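Side-chain contact in racemase, putative (Roseobacter denitrificans, PDB 3TCS), which probably acts as a magnesium-dependent enzyme of the mandelate racemase/muconate lactonizing enzyme family, perhaps a hydro-lyase, and binds D-alanine in the crystal: residues E295-A300 against I325-K330. Sequence-based numbering, arbitrary orientation.
Sequences EMARAA and IPNAGK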
loop_
_atom_site.group_PDB
_atom_site.type_symbol
_atom_site.label_atom_id
_atom_site.label_comp_id
_atom_site.label_asym_id
_atom_site.label_seq_id
_atom_site.Cartn_x
_atom_site.Cartn_y
_atom_site.Cartn_z
ATOM N N GLU B 295 -4.033 1.077 -21.389
ATOM C CA GLU B 295 -5.297 0.857 -22.091
ATOM C C GLU B 295 -6.409 1.765 -21.539
ATOM O O GLU B 295 -7.218 2.289 -22.302
ATOM C CB GLU B 295 -5.694 -0.619 -21.992
ATOM C CG GLU B 295 -7.058 -0.978 -22.582
ATOM C CD GLU B 295 -7.256 -0.518 -24.025
ATOM O OE1 GLU B 295 -6.275 -0.466 -24.801
ATOM O OE2 GLU B 295 -8.416 -0.223 -24.392
ATOM N N MET B 296 -6.455 1.948 -20.221
ATOM C CA MET B 296 -7.462 2.834 -19.628
ATOM C C MET B 296 -7.292 4.211 -20.252
ATOM O O MET B 296 -8.261 4.856 -20.656
ATOM C CB MET B 296 -7.260 2.989 -18.123
ATOM C CG MET B 296 -7.498 1.761 -17.281
ATOM S SD MET B 296 -7.118 2.148 -15.559
ATOM C CE MET B 296 -7.233 0.513 -14.820
ATOM N N ALA B 297 -6.042 4.660 -20.304
ATOM C CA ALA B 297 -5.708 5.963 -20.863
ATOM C C ALA B 297 -6.011 6.026 -22.354
ATOM O O ALA B 297 -6.601 6.998 -22.834
ATOM C CB ALA B 297 -4.235 6.275 -20.621
ATOM N N ARG B 298 -5.609 4.988 -23.081
ATOM C CA ARG B 298 -5.828 4.948 -24.521
ATOM C C ARG B 298 -7.309 5.100 -24.864
ATOM O O ARG B 298 -7.685 5.945 -25.683
ATOM C CB ARG B 298 -5.303 3.636 -25.112
ATOM C CG ARG B 298 -5.329 3.597 -26.640
ATOM C CD ARG B 298 -5.476 2.169 -27.159
ATOM N NE ARG B 298 -6.730 1.571 -26.703
ATOM C CZ ARG B 298 -7.939 1.962 -27.092
ATOM N NH1 ARG B 298 -8.078 2.956 -27.961
ATOM N NH2 ARG B 298 -9.018 1.373 -26.595
ATOM N N ALA B 299 -8.154 4.288 -24.234
ATOM C CA ALA B 299 -9.588 4.349 -24.500
ATOM C C ALA B 299 -10.166 5.729 -24.187
ATOM O O ALA B 299 -11.127 6.168 -24.820
ATOM C CB ALA B 299 -10.317 3.276 -23.685
ATOM N N ALA B 300 -9.566 6.413 -23.216
ATOM C CA ALA B 300 -10.017 7.734 -22.799
ATOM C C ALA B 300 -9.403 8.861 -23.630
ATOM O O ALA B 300 -9.793 10.018 -23.497
ATOM C CB ALA B 300 -9.700 7.941 -21.325
ATOM N N ILE B 325 3.577 1.340 -27.126
ATOM C CA ILE B 325 2.205 1.792 -26.904
ATOM C C ILE B 325 1.703 2.771 -27.967
ATOM O O ILE B 325 2.473 3.561 -28.510
ATOM C CB ILE B 325 2.045 2.393 -25.489
ATOM C CG1 ILE B 325 2.928 3.626 -25.328
ATOM C CG2 ILE B 325 2.415 1.339 -24.442
ATOM C CD1 ILE B 325 2.662 4.389 -24.034
ATOM N N PRO B 326 0.394 2.728 -28.276
ATOM C CA PRO B 326 -0.221 3.601 -29.284
ATOM C C PRO B 326 -0.498 5.037 -28.845
ATOM O O PRO B 326 -0.757 5.906 -29.683
ATOM C CB PRO B 326 -1.511 2.864 -29.620
ATOM C CG PRO B 326 -1.921 2.331 -28.288
ATOM C CD PRO B 326 -0.599 1.778 -27.740
ATOM N N ASN B 327 -0.454 5.283 -27.542
ATOM C CA ASN B 327 -0.735 6.614 -27.009
ATOM C C ASN B 327 0.427 7.147 -26.171
ATOM O O ASN B 327 0.237 7.640 -25.060
ATOM C CB ASN B 327 -2.015 6.563 -26.163
ATOM C CG ASN B 327 -1.930 5.537 -25.033
ATOM O OD1 ASN B 327 -1.242 4.518 -25.157
ATOM N ND2 ASN B 327 -2.644 5.793 -23.935
ATOM N N ALA B 328 1.634 7.046 -26.714
ATOM C CA ALA B 328 2.815 7.523 -26.004
ATOM C C ALA B 328 2.846 9.043 -25.928
ATOM O O ALA B 328 2.385 9.733 -26.843
ATOM C CB ALA B 328 4.079 7.017 -26.693
ATOM N N GLY B 329 3.394 9.548 -24.825
ATOM C CA GLY B 329 3.532 10.976 -24.627
ATOM C C GLY B 329 4.671 11.489 -25.493
ATOM O O GLY B 329 5.162 10.765 -26.363
ATOM N N LYS B 330 5.122 12.713 -25.230
ATOM C CA LYS B 330 6.160 13.347 -26.035
ATOM C C LYS B 330 7.603 12.920 -25.806
ATOM O O LYS B 330 8.443 13.101 -26.683
ATOM C CB LYS B 330 6.096 14.866 -25.852
ATOM C CG LYS B 330 4.724 15.490 -26.065
ATOM C CD LYS B 330 4.739 16.940 -25.588
ATOM C CE LYS B 330 3.350 17.552 -25.590
ATOM N NZ LYS B 330 3.366 18.971 -25.121
#
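N327 reaches from the loop 325-330 to the flank of the helix that carries 295-300, and its amide nitrogen does most of the touching. ND2 of N327 sits 3.6 Å from CB of R298 and 3.7 Å from CB of A297, resting on the helix surface between two successive residues. ND2 of N327 also comes within 3.2 Å of the backbone N of R298, but both atoms are donors, so the approach is close without being a bond. What holds the amide there lies just beyond the two segments: ND2 donates to the carbonyl oxygen of L302 and, weakly, to that of V294. The chi1 of 57° puts CG of N327 between its own backbone N and carbonyl carbon, with the amide directed at the helix.

One residue earlier, P326 meets the aliphatic part of R298. CG of P326 lies 3.7 Å from CD of R298, and the two side chains cross at roughly a right angle, so they share a small patch instead of running alongside each other. Beyond CD the arginine turns back: a bend at chi3 (61°) swings the guanidinium away from the loop and over to E295, one helical turn earlier. The grip is side-on. NE of R298 bonds to OE1 of E295 and NH2 of R298 to OE2 of E295, both at 2.8 Å, as a salt bridge, with both oxygens met on their syn sides and OE1 almost exactly in the guanidinium plane.

In this TIM barrel the contact packs helix 287-300 against the loop leading into strand 332-335, away from the D-alanine pocket. Its chemistry divides neatly: the charge of R298 is paired with E295 on the same helix while its side chain meets the loop through methylenes, and N327 ties that loop to the carbonyl oxygen of L302 and, more weakly, to that of V294.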